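Local coordinates for conserved hypothetical protein (PDB 2G40) that may function in the use of L-lactate as a homodimeric member of the LutC/YkgG family, its exact biochemical role still not established, at residues A97-P102 and A127-C132; L111-P116 and Q150-L155; A120-A125 and S156-F161; C132-S137 and T141-H146. All coordinates share one frame; numbering follows the deposited sequence. Where two conformers were deposited one is given.

Interaction 1: A97-P102 and A127-C132; sequences AGIPAP and AVLTGC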
loop_
_atom_site.group_PDB
_atom_site.type_symbol
_atom_site.label_atom_id
_atom_site.label_comp_id
_atom_site.label_asym_id
_atom_site.label_seq_id
_atom_site.Cartn_x
_atom_site.Cartn_y
_atom_site.Cartn_z
ATOM N N ALA A 97 8.429 0.807 16.273
ATOM C CA ALA A 97 9.589 0.493 17.107
ATOM C C ALA A 97 10.866 1.213 16.661
ATOM O O ALA A 97 11.734 1.540 17.479
ATOM C CB ALA A 97 9.802 -1.054 17.131
ATOM N N GLY A 98 10.986 1.479 15.368
ATOM C CA GLY A 98 12.195 2.090 14.822
ATOM C C GLY A 98 12.228 3.596 14.807
ATOM O O GLY A 98 13.189 4.197 14.303
ATOM N N ILE A 99 11.191 4.241 15.335
ATOM C CA ILE A 99 11.208 5.700 15.439
ATOM C C ILE A 99 12.284 6.071 16.456
ATOM O O ILE A 99 12.261 5.553 17.573
ATOM C CB ILE A 99 9.825 6.228 15.895
ATOM C CG1 ILE A 99 8.801 6.087 14.761
ATOM C CG2 ILE A 99 9.903 7.668 16.414
ATOM C CD1 ILE A 99 9.045 6.973 13.558
ATOM N N PRO A 100 13.237 6.953 16.084
ATOM C CA PRO A 100 14.231 7.325 17.092
ATOM C C PRO A 100 13.618 7.952 18.348
ATOM O O PRO A 100 12.797 8.846 18.255
ATOM C CB PRO A 100 15.135 8.321 16.359
ATOM C CG PRO A 100 14.884 8.092 14.904
ATOM C CD PRO A 100 13.489 7.585 14.778
ATOM N N ALA A 101 14.039 7.485 19.522
ATOM C CA ALA A 101 13.597 8.074 20.798
ATOM C C ALA A 101 13.589 9.615 20.836
ATOM O O ALA A 101 12.657 10.201 21.373
ATOM C CB ALA A 101 14.442 7.540 21.943
ATOM N N PRO A 102 14.647 10.272 20.320
ATOM C CA PRO A 102 14.695 11.750 20.315
ATOM C C PRO A 102 13.539 12.481 19.639
ATOM O O PRO A 102 13.326 13.653 19.909
ATOM C CB PRO A 102 16.012 12.053 19.585
ATOM C CG PRO A 102 16.853 10.845 19.838
ATOM C CD PRO A 102 15.901 9.695 19.796
ATOM N N ALA A 127 -3.342 9.311 16.318
ATOM C CA ALA A 127 -2.425 9.495 15.220
ATOM C C ALA A 127 -1.462 8.317 15.152
ATOM O O ALA A 127 -1.322 7.542 16.101
ATOM C CB ALA A 127 -1.637 10.800 15.400
ATOM N N VAL A 128 -0.811 8.203 14.008
ATOM C CA VAL A 128 0.326 7.333 13.834
ATOM C C VAL A 128 1.470 8.208 13.337
ATOM O O VAL A 128 1.272 9.114 12.525
ATOM C CB VAL A 128 0.024 6.190 12.837
ATOM C CG1 VAL A 128 -0.416 6.722 11.430
ATOM C CG2 VAL A 128 1.216 5.250 12.736
ATOM N N LEU A 129 2.663 7.899 13.822
ATOM C CA LEU A 129 3.868 8.630 13.492
ATOM C C LEU A 129 4.773 7.678 12.736
ATOM O O LEU A 129 5.045 6.581 13.216
ATOM C CB LEU A 129 4.563 9.097 14.774
ATOM C CG LEU A 129 5.965 9.682 14.601
ATOM C CD1 LEU A 129 5.891 10.973 13.803
ATOM C CD2 LEU A 129 6.637 9.907 15.913
ATOM N N THR A 130 5.199 8.064 11.532
ATOM C CA THR A 130 6.102 7.216 10.761
ATOM C C THR A 130 7.166 8.014 10.052
ATOM O O THR A 130 7.023 9.213 9.814
ATOM C CB THR A 130 5.393 6.375 9.639
ATOM O OG1 THR A 130 5.099 7.217 8.506
ATOM C CG2 THR A 130 4.129 5.720 10.132
ATOM N N GLY A 131 8.224 7.299 9.694
ATOM C CA GLY A 131 9.155 7.747 8.671
ATOM C C GLY A 131 8.618 7.328 7.315
ATOM O O GLY A 131 7.423 7.069 7.138
ATOM N N CYS A 132 9.503 7.267 6.342
ATOM C CA CYS A 132 9.147 6.743 5.027
ATOM C C CYS A 132 10.379 6.187 4.368
ATOM O O CYS A 132 11.483 6.266 4.942
ATOM C CB CYS A 132 8.568 7.821 4.154
ATOM S SG CYS A 132 9.683 9.189 3.785
#
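Ile99 reaches from its loop onto strand 127-130, and this one side chain carries the whole contact from the 97-102 side. Its two branches divide the work. CG2 of Ile99, anti to the backbone N because CG1 sits at chi1 -72°, meets CD2 of Leu129 at 4.0 Å, the two side chains crossing at a slant. The other branch runs through CG1 to CD1, which settles over the backbone where the strand ends: Ile99 CD1 lies 4.0 Å from Gly131 N and 4.1 Å from Thr130 CA. Leu129 turns its own CG anti to its backbone N (chi1 170°), bringing CD2 to the loop. Leu129 O, covered here by the isoleucine, has no polar partner in the model. The contact is small, 124 Å² in all, and made by van der Waals contact alone. With both branches of Ile99 cut back to an alanine, Leu129 CD2 and the backbone at Gly131 would probably lose their cover. Leu104 packs beside them, touching both Ile99 and Leu129. Thr130 points away from the loop; its OG1 donates to Gly131 O at 2.7 Å, in the carbonyl plane, and is also hydrogen-bonded to His162 NE2. The packed side contrasts with the outer part of the loop, where Ala97, Ala101 and Pro102 are exposed and stand clear of the strand. A loop that follows one parallel strand, 92-94, and folds over the C-terminal end of its neighbour, 127-130, is typical of Rossmann-like alpha/beta folds, the clan to which the LUD domain belongs.

Interaction 2: L111-P116 and Q150-L155; sequences LRDEPP and QGRRAL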
loop_
_atom_site.group_PDB
_atom_site.type_symbol
_atom_site.label_atom_id
_atom_site.label_comp_id
_atom_site.label_asym_id
_atom_site.label_seq_id
_atom_site.Cartn_x
_atom_site.Cartn_y
_atom_site.Cartn_z
ATOM N N LEU A 111 1.538 4.701 21.922
ATOM C CA LEU A 111 1.098 3.332 21.721
ATOM C C LEU A 111 2.126 2.591 20.910
ATOM O O LEU A 111 2.563 3.043 19.863
ATOM C CB LEU A 111 -0.228 3.252 20.951
ATOM C CG LEU A 111 -1.446 3.954 21.538
ATOM C CD1 LEU A 111 -2.575 4.033 20.511
ATOM C CD2 LEU A 111 -1.887 3.240 22.792
ATOM N N ARG A 112 2.470 1.406 21.377
ATOM C CA ARG A 112 3.401 0.558 20.681
ATOM C C ARG A 112 2.631 -0.609 20.095
ATOM O O ARG A 112 1.561 -0.985 20.592
ATOM C CB ARG A 112 4.503 0.076 21.622
ATOM C CG ARG A 112 5.356 1.203 22.194
ATOM C CD ARG A 112 6.105 1.926 21.099
ATOM N NE ARG A 112 7.122 2.777 21.672
ATOM C CZ ARG A 112 8.129 3.320 20.997
ATOM N NH1 ARG A 112 8.238 3.138 19.687
ATOM N NH2 ARG A 112 9.012 4.071 21.639
ATOM N N ASP A 113 3.177 -1.144 19.008
ATOM C CA ASP A 113 2.536 -2.183 18.233
ATOM C C ASP A 113 3.114 -3.554 18.538
ATOM O O ASP A 113 3.051 -4.442 17.702
ATOM C CB ASP A 113 2.703 -1.900 16.743
ATOM C CG ASP A 113 1.751 -2.705 15.911
ATOM O OD1 ASP A 113 0.593 -2.857 16.355
ATOM O OD2 ASP A 113 2.166 -3.181 14.826
ATOM N N GLU A 114 3.689 -3.696 19.729
ATOM C CA GLU A 114 4.150 -4.978 20.232
ATOM C C GLU A 114 3.562 -5.138 21.635
ATOM O O GLU A 114 3.941 -4.395 22.544
ATOM C CB GLU A 114 5.693 -5.008 20.267
ATOM C CG GLU A 114 6.395 -4.905 18.891
ATOM C CD GLU A 114 6.542 -3.475 18.336
ATOM O OE1 GLU A 114 6.704 -2.503 19.122
ATOM O OE2 GLU A 114 6.520 -3.327 17.093
ATOM N N PRO A 115 2.584 -6.061 21.823
ATOM C CA PRO A 115 1.972 -6.933 20.811
ATOM C C PRO A 115 1.103 -6.121 19.849
ATOM O O PRO A 115 0.757 -4.973 20.158
ATOM C CB PRO A 115 1.133 -7.901 21.641
ATOM C CG PRO A 115 0.808 -7.137 22.900
ATOM C CD PRO A 115 1.993 -6.261 23.156
ATOM N N PRO A 116 0.716 -6.714 18.710
ATOM C CA PRO A 116 0.065 -5.925 17.687
ATOM C C PRO A 116 -1.225 -5.297 18.185
ATOM O O PRO A 116 -2.007 -5.948 18.888
ATOM C CB PRO A 116 -0.208 -6.936 16.565
ATOM C CG PRO A 116 0.706 -8.037 16.815
ATOM C CD PRO A 116 0.832 -8.125 18.310
ATOM N N GLN A 150 8.325 2.605 10.249
ATOM C CA GLN A 150 7.079 2.788 9.556
ATOM C C GLN A 150 6.002 1.823 10.012
ATOM O O GLN A 150 4.809 2.151 10.016
ATOM C CB GLN A 150 7.328 2.586 8.073
ATOM C CG GLN A 150 8.155 3.672 7.478
ATOM C CD GLN A 150 8.768 3.205 6.214
ATOM O OE1 GLN A 150 8.068 3.007 5.236
ATOM N NE2 GLN A 150 10.062 2.967 6.235
ATOM N N GLY A 151 6.422 0.624 10.383
ATOM C CA GLY A 151 5.515 -0.374 10.904
ATOM C C GLY A 151 4.701 -1.062 9.846
ATOM O O GLY A 151 4.766 -0.727 8.660
ATOM N N ARG A 152 3.905 -2.028 10.284
ATOM C CA ARG A 152 3.088 -2.810 9.346
ATOM C C ARG A 152 2.038 -1.949 8.672
ATOM O O ARG A 152 1.746 -0.848 9.114
ATOM C CB ARG A 152 2.450 -4.010 10.044
ATOM C CG ARG A 152 1.448 -3.641 11.125
ATOM C CD ARG A 152 1.162 -4.808 12.040
ATOM N NE ARG A 152 0.490 -4.381 13.240
ATOM C CZ ARG A 152 -0.818 -4.477 13.459
ATOM N NH1 ARG A 152 -1.626 -5.121 12.617
ATOM N NH2 ARG A 152 -1.312 -4.007 14.581
ATOM N N ARG A 153 1.458 -2.486 7.609
ATOM C CA ARG A 153 0.546 -1.720 6.773
ATOM C C ARG A 153 -0.647 -1.172 7.548
ATOM O O ARG A 153 -1.078 -0.066 7.290
ATOM C CB ARG A 153 0.114 -2.562 5.587
ATOM C CG ARG A 153 1.256 -2.786 4.610
ATOM C CD ARG A 153 0.750 -3.095 3.238
ATOM N NE ARG A 153 0.400 -4.489 3.124
ATOM C CZ ARG A 153 -0.682 -4.973 2.511
ATOM N NH1 ARG A 153 -1.600 -4.186 1.948
ATOM N NH2 ARG A 153 -0.843 -6.286 2.481
ATOM N N ALA A 154 -1.140 -1.928 8.524
ATOM C CA ALA A 154 -2.326 -1.510 9.258
ATOM C C ALA A 154 -2.127 -0.189 9.982
ATOM O O ALA A 154 -3.081 0.541 10.159
ATOM C CB ALA A 154 -2.751 -2.575 10.259
ATOM N N LEU A 155 -0.900 0.090 10.419
ATOM C CA LEU A 155 -0.633 1.251 11.266
ATOM C C LEU A 155 -0.840 2.564 10.540
ATOM O O LEU A 155 -1.156 3.564 11.169
ATOM C CB LEU A 155 0.797 1.219 11.790
ATOM C CG LEU A 155 1.239 0.061 12.664
ATOM C CD1 LEU A 155 2.563 0.425 13.327
ATOM C CD2 LEU A 155 0.198 -0.269 13.689
HETATM O O HOH W 1 4.296 -2.625 13.240
#
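The guanidinium of Arg152 and the carboxylate of Asp113 lie almost in one plane, 7° apart, with the acid at the edge of the arginine and Pro116 CB over one face, 3.7 Å from Arg152 NH2. Leu155 CD2 lies over the carboxylate face, 3.6 Å from Asp113 CG, on the side opposite Pro116. The grip is side-on and uses two nitrogens: Arg152 NE donates to Asp113 OD2 at 2.6 Å, and Arg152 NH2 to Asp113 OD1 at 2.8 Å, the latter nearly straight at 173°. Both oxygens accept on their syn lone pairs. Asp113 puts its CG anti to the backbone N (chi1 -164°), which carries the carboxylate across to an arginine chain extended from CG to NE. A water ties in the backbone, donating to Asp113 OD2 at 2.7 Å and accepting from Arg152 N at 3.0 Å. Leu117 joins at the OD1-NH2 end, its N bonded to Asp113 OD1 and its O accepting from Arg152 NH2. Replacing Arg152 by a methionine would probably leave the buried Asp113 without its countercharge and remove a link between subunits, because Arg152 NH1 bonds to Val212 O of the second subunit. With two ion-pair bonds, a water and a backbone N-H gathered on it, Asp113 is likely to stay ionised, and the salt bridge fixes the rotation of an arginine that also serves the dimer interface.

Interaction 3: A120-A125 and S156-F161; sequences AELDRA and SLIPDF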
loop_
_atom_site.group_PDB
_atom_site.type_symbol
_atom_site.label_atom_id
_atom_site.label_comp_id
_atom_site.label_asym_id
_atom_site.label_seq_id
_atom_site.Cartn_x
_atom_site.Cartn_y
_atom_site.Cartn_z
ATOM N N ALA A 120 -9.475 -2.034 16.694
ATOM C CA ALA A 120 -10.158 -1.078 17.568
ATOM C C ALA A 120 -9.158 -0.149 18.252
ATOM O O ALA A 120 -9.396 1.045 18.347
ATOM C CB ALA A 120 -10.983 -1.812 18.589
ATOM N N GLU A 121 -8.041 -0.703 18.719
ATOM C CA GLU A 121 -6.960 0.108 19.294
ATOM C C GLU A 121 -6.405 1.079 18.258
ATOM O O GLU A 121 -6.141 2.249 18.553
ATOM C CB GLU A 121 -5.847 -0.777 19.868
ATOM C CG GLU A 121 -6.205 -1.334 21.257
ATOM C CD GLU A 121 -5.428 -2.586 21.674
ATOM O OE1 GLU A 121 -4.901 -3.332 20.818
ATOM O OE2 GLU A 121 -5.382 -2.860 22.895
ATOM N N LEU A 122 -6.202 0.595 17.042
ATOM C CA LEU A 122 -5.737 1.480 15.960
ATOM C C LEU A 122 -6.756 2.558 15.617
ATOM O O LEU A 122 -6.403 3.703 15.344
ATOM C CB LEU A 122 -5.443 0.672 14.709
ATOM C CG LEU A 122 -4.257 -0.259 14.897
ATOM C CD1 LEU A 122 -4.164 -1.179 13.725
ATOM C CD2 LEU A 122 -2.993 0.567 15.067
ATOM N N ASP A 123 -8.027 2.179 15.615
ATOM C CA ASP A 123 -9.083 3.128 15.287
ATOM C C ASP A 123 -9.231 4.186 16.382
ATOM O O ASP A 123 -9.571 5.334 16.094
ATOM C CB ASP A 123 -10.400 2.389 15.053
ATOM C CG ASP A 123 -11.479 3.295 14.540
ATOM O OD1 ASP A 123 -11.247 3.954 13.511
ATOM O OD2 ASP A 123 -12.552 3.363 15.170
ATOM N N ARG A 124 -8.940 3.816 17.628
ATOM C CA ARG A 124 -9.080 4.740 18.753
ATOM C C ARG A 124 -7.863 5.654 18.958
ATOM O O ARG A 124 -7.964 6.679 19.629
ATOM C CB ARG A 124 -9.402 3.961 20.025
ATOM C CG ARG A 124 -10.869 3.498 20.053
ATOM C CD ARG A 124 -11.133 2.378 21.072
ATOM N N ALA A 125 -6.734 5.283 18.368
ATOM C CA ALA A 125 -5.523 6.078 18.441
ATOM C C ALA A 125 -5.795 7.420 17.770
ATOM O O ALA A 125 -6.620 7.504 16.855
ATOM C CB ALA A 125 -4.375 5.336 17.744
ATOM N N SER A 156 -0.642 2.572 9.233
ATOM C CA SER A 156 -0.837 3.786 8.438
ATOM C C SER A 156 -2.125 3.718 7.616
ATOM O O SER A 156 -2.420 4.618 6.832
ATOM C CB SER A 156 0.389 4.047 7.554
ATOM O OG SER A 156 0.832 2.865 6.895
ATOM N N LEU A 157 -2.919 2.677 7.818
ATOM C CA LEU A 157 -4.190 2.582 7.135
ATOM C C LEU A 157 -5.368 2.884 8.026
ATOM O O LEU A 157 -6.304 3.537 7.604
ATOM C CB LEU A 157 -4.387 1.189 6.544
ATOM C CG LEU A 157 -5.745 1.073 5.830
ATOM C CD1 LEU A 157 -5.746 1.917 4.557
ATOM C CD2 LEU A 157 -6.105 -0.342 5.532
ATOM N N ILE A 158 -5.342 2.350 9.240
ATOM C CA ILE A 158 -6.496 2.405 10.131
ATOM C C ILE A 158 -6.616 3.710 10.934
ATOM O O ILE A 158 -7.709 4.276 11.033
ATOM C CB ILE A 158 -6.516 1.188 11.087
ATOM C CG1 ILE A 158 -6.438 -0.127 10.289
ATOM C CG2 ILE A 158 -7.759 1.219 11.970
ATOM C CD1 ILE A 158 -7.540 -0.305 9.279
ATOM N N PRO A 159 -5.500 4.193 11.541
ATOM C CA PRO A 159 -5.665 5.465 12.248
ATOM C C PRO A 159 -6.019 6.608 11.288
ATOM O O PRO A 159 -5.688 6.549 10.109
ATOM C CB PRO A 159 -4.277 5.705 12.869
ATOM C CG PRO A 159 -3.657 4.347 12.913
ATOM C CD PRO A 159 -4.131 3.693 11.665
ATOM N N ASP A 160 -6.670 7.640 11.796
ATOM C CA ASP A 160 -7.227 8.675 10.923
ATOM C C ASP A 160 -6.309 9.848 10.641
ATOM O O ASP A 160 -6.638 10.691 9.814
ATOM C CB ASP A 160 -8.504 9.182 11.535
ATOM C CG ASP A 160 -9.429 9.823 10.520
ATOM O OD1 ASP A 160 -9.557 9.309 9.391
ATOM O OD2 ASP A 160 -10.053 10.823 10.886
ATOM N N PHE A 161 -5.171 9.914 11.319
ATOM C CA PHE A 161 -4.247 11.020 11.212
ATOM C C PHE A 161 -2.854 10.441 11.173
ATOM O O PHE A 161 -2.470 9.721 12.081
ATOM C CB PHE A 161 -4.393 11.950 12.416
ATOM C CG PHE A 161 -3.417 13.116 12.463
ATOM C CD1 PHE A 161 -2.875 13.679 11.323
ATOM C CD2 PHE A 161 -3.091 13.671 13.690
ATOM C CE1 PHE A 161 -1.999 14.772 11.401
ATOM C CE2 PHE A 161 -2.228 14.758 13.774
ATOM C CZ PHE A 161 -1.693 15.305 12.644
HETATM O O HOH W 2 -7.820 7.110 14.417
HETATM O O HOH W 3 -9.439 5.768 12.860
#
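Water 2 is held from three sides: it sits 3.0 Å from Asp123 O and 2.7 Å from Ala125 O, and accepts from Asp160 N at 2.9 Å. It thereby joins the two carbonyls at the end of helix 119-124 to the backbone of the facing loop. A second water makes a second link, lying 2.6 Å from Asp123 OD1 and 2.9 Å from Ile158 O. These two waters supply the polar connection between the segments; the direct contacts are van der Waals, mostly between apolar side chains. Ile158 CG2 packs 3.6 Å from Leu122 CB and also approaches Asp123 N. In the conformer given, that methyl is turned toward the helix while the CG1 branch leads away. Pro159 follows the last turn closely: its CA lies 3.6 Å from Leu122 O, and its CG also comes near that carbonyl. Leu122 sends its CD2 inward past the proline, to which it makes a looser contact, CD2 to CG of Pro159 at 4.4 Å. Ile94 of strand 92-94 touches Leu122, Ala125 and Pro159 alike. From the same loop, Asp160 forms a salt bridge with Arg216, and Ile158 packs on His119 of the second subunit. The arrangement is that of a short helix leading into parallel strand 127-130, laid against the loop that leads into the adjacent strand 161-167, at the N-terminal ends of two neighbouring inner strands of a Rossmann-like parallel sheet.

Interaction 4: C132-S137 and T141-H146; sequences CAVAIS and TIILDH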
loop_
_atom_site.group_PDB
_atom_site.type_symbol
_atom_site.label_atom_id
_atom_site.label_comp_id
_atom_site.label_asym_id
_atom_site.label_seq_id
_atom_site.Cartn_x
_atom_site.Cartn_y
_atom_site.Cartn_z
ATOM N N CYS A 132 9.503 7.267 6.342
ATOM C CA CYS A 132 9.147 6.743 5.027
ATOM C C CYS A 132 10.379 6.187 4.368
ATOM O O CYS A 132 11.483 6.266 4.942
ATOM C CB CYS A 132 8.568 7.821 4.154
ATOM S SG CYS A 132 9.683 9.189 3.785
ATOM N N ALA A 133 10.197 5.623 3.180
ATOM C CA ALA A 133 11.311 5.101 2.406
ATOM C C ALA A 133 11.912 6.171 1.503
ATOM O O ALA A 133 13.150 6.326 1.429
ATOM C CB ALA A 133 10.890 3.902 1.592
ATOM N N VAL A 134 11.028 6.888 0.817
ATOM C CA VAL A 134 11.406 7.929 -0.143
ATOM C C VAL A 134 10.182 8.776 -0.442
ATOM O O VAL A 134 9.043 8.342 -0.229
ATOM C CB VAL A 134 11.995 7.322 -1.450
ATOM C CG1 VAL A 134 10.921 6.577 -2.239
ATOM C CG2 VAL A 134 12.700 8.404 -2.290
ATOM N N ALA A 135 10.410 10.007 -0.892
ATOM C CA ALA A 135 9.320 10.848 -1.342
ATOM C C ALA A 135 9.689 11.397 -2.697
ATOM O O ALA A 135 10.857 11.581 -2.998
ATOM C CB ALA A 135 9.065 12.001 -0.387
ATOM N N ILE A 136 8.669 11.642 -3.502
ATOM C CA ILE A 136 8.853 12.125 -4.861
ATOM C C ILE A 136 8.174 13.479 -5.002
ATOM O O ILE A 136 6.957 13.635 -4.779
ATOM C CB ILE A 136 8.266 11.139 -5.870
ATOM C CG1 ILE A 136 8.912 9.761 -5.729
ATOM C CG2 ILE A 136 8.444 11.669 -7.277
ATOM C CD1 ILE A 136 7.993 8.655 -6.189
ATOM N N SER A 137 8.971 14.469 -5.383
ATOM C CA SER A 137 8.478 15.828 -5.457
ATOM C C SER A 137 7.450 16.034 -6.556
ATOM O O SER A 137 6.454 16.707 -6.339
ATOM C CB SER A 137 9.624 16.824 -5.592
ATOM O OG SER A 137 10.222 16.825 -6.873
ATOM N N THR A 141 4.464 12.321 -3.720
ATOM C CA THR A 141 4.298 10.931 -3.271
ATOM C C THR A 141 5.193 10.600 -2.120
ATOM O O THR A 141 6.372 10.942 -2.130
ATOM C CB THR A 141 4.657 9.938 -4.395
ATOM O OG1 THR A 141 3.777 10.142 -5.496
ATOM C CG2 THR A 141 4.551 8.468 -3.920
ATOM N N ILE A 142 4.639 9.894 -1.146
ATOM C CA ILE A 142 5.437 9.356 -0.104
ATOM C C ILE A 142 5.299 7.845 -0.229
ATOM O O ILE A 142 4.189 7.293 -0.290
ATOM C CB ILE A 142 5.008 9.855 1.269
ATOM C CG1 ILE A 142 5.275 11.360 1.402
ATOM C CG2 ILE A 142 5.756 9.092 2.332
ATOM C CD1 ILE A 142 4.563 12.012 2.562
ATOM N N ILE A 143 6.442 7.183 -0.296
ATOM C CA ILE A 143 6.461 5.729 -0.326
ATOM C C ILE A 143 6.922 5.183 1.019
ATOM O O ILE A 143 7.975 5.572 1.542
ATOM C CB ILE A 143 7.396 5.186 -1.396
ATOM C CG1 ILE A 143 6.995 5.702 -2.783
ATOM C CG2 ILE A 143 7.396 3.619 -1.348
ATOM C CD1 ILE A 143 8.008 5.401 -3.905
ATOM N N LEU A 144 6.112 4.287 1.553
ATOM C CA LEU A 144 6.453 3.503 2.703
ATOM C C LEU A 144 6.836 2.113 2.268
ATOM O O LEU A 144 6.137 1.496 1.454
ATOM C CB LEU A 144 5.256 3.373 3.629
ATOM C CG LEU A 144 4.512 4.639 4.057
ATOM C CD1 LEU A 144 3.563 4.239 5.189
ATOM C CD2 LEU A 144 5.428 5.777 4.494
ATOM N N ASP A 145 7.886 1.592 2.889
ATOM C CA ASP A 145 8.275 0.197 2.715
ATOM C C ASP A 145 8.183 -0.610 4.013
ATOM O O ASP A 145 8.615 -1.750 4.049
ATOM C CB ASP A 145 9.657 0.054 2.045
ATOM C CG ASP A 145 10.812 0.528 2.924
ATOM O OD1 ASP A 145 10.578 1.027 4.039
ATOM O OD2 ASP A 145 11.958 0.429 2.461
ATOM N N HIS A 146 7.616 -0.009 5.055
ATOM C CA HIS A 146 7.150 -0.727 6.242
ATOM C C HIS A 146 8.264 -1.371 7.027
ATOM O O HIS A 146 8.089 -2.405 7.640
ATOM C CB HIS A 146 6.024 -1.668 5.807
ATOM C CG HIS A 146 4.891 -0.915 5.190
ATOM N ND1 HIS A 146 4.086 -0.077 5.934
ATOM C CD2 HIS A 146 4.497 -0.773 3.903
ATOM C CE1 HIS A 146 3.217 0.512 5.134
ATOM N NE2 HIS A 146 3.433 0.090 3.902
#
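Ile143 O receives two backbone N-H groups at once, from Ala133 at 2.8 Å and, weakly, from Val134 at 3.4 Å. With Ala133 and Val134 both opposite Ile143, this is a classic beta bulge at the start of strand 134-136. Past it the antiparallel pairing is regular: Ile143 N donates to Val134 O at 2.8 Å, and Ile136 and Thr141 exchange a pair of bonds, Ile136 N to Thr141 O at 2.8 Å and Thr141 N to Ile136 O at 3.0 Å. The non-hydrogen-bonded pair Ala135-Ile142 lies between them. On one face Val134 and Ile143 run side by side, Val134 CG1 meeting Ile143 CD1 at 3.6 Å; that CG1 stands between the backbone N and the carbonyl carbon (chi1 68°), which lays it against Ile143. Ile136 CD1 reaches obliquely to the same Ile143 CD1, and also lies over Thr141 CB. On the other face, Cys132 CB nestles between Ile142 CG2, at 3.6 Å, and Leu144 CD2. At the bulge Ala133 CB rests against the carboxylate carbon of Asp145, whose OD2 forms a salt bridge with Arg147 and a hydrogen bond with Ser185. Farther out, Thr141 OG1 is bonded to Thr139 and Ser196. The Val134, Ile136 and Ile143 face is covered by Ala181 and Val182 of helix 175-187 and by Trp194, while Phe60 of helix 53-66 covers Ala135 and Ile142. The hairpin forms the middle of a mixed sheet, with strand 171-172 running parallel beside 134-136 and strand 192-196 antiparallel beside 141-144.

Overall arrangement
Interactions 1, 3 and 4 are buried, interaction 2 only partly; 2 and 3 lie farther from the chain's centre, both reach the second subunit, and meet through Leu122 and Leu155. Interactions 1 and 4 follow one another along the chain, sharing Cys132, where the strand of the parallel sheet passes into the hairpin of the mixed one. Their chemistry follows their place: interaction 1 is van der Waals packing, interaction 4 joins backbone bonds to apolar faces, interaction 2 is a salt bridge, and interaction 3 adds waters to a mostly apolar helix-loop contact. Gln150 and Gly151 of interaction 2 bond to Asp145 and His146 of interaction 4, while Val128 of interaction 1 pairs with Phe161 of interaction 3 in the parallel sheet.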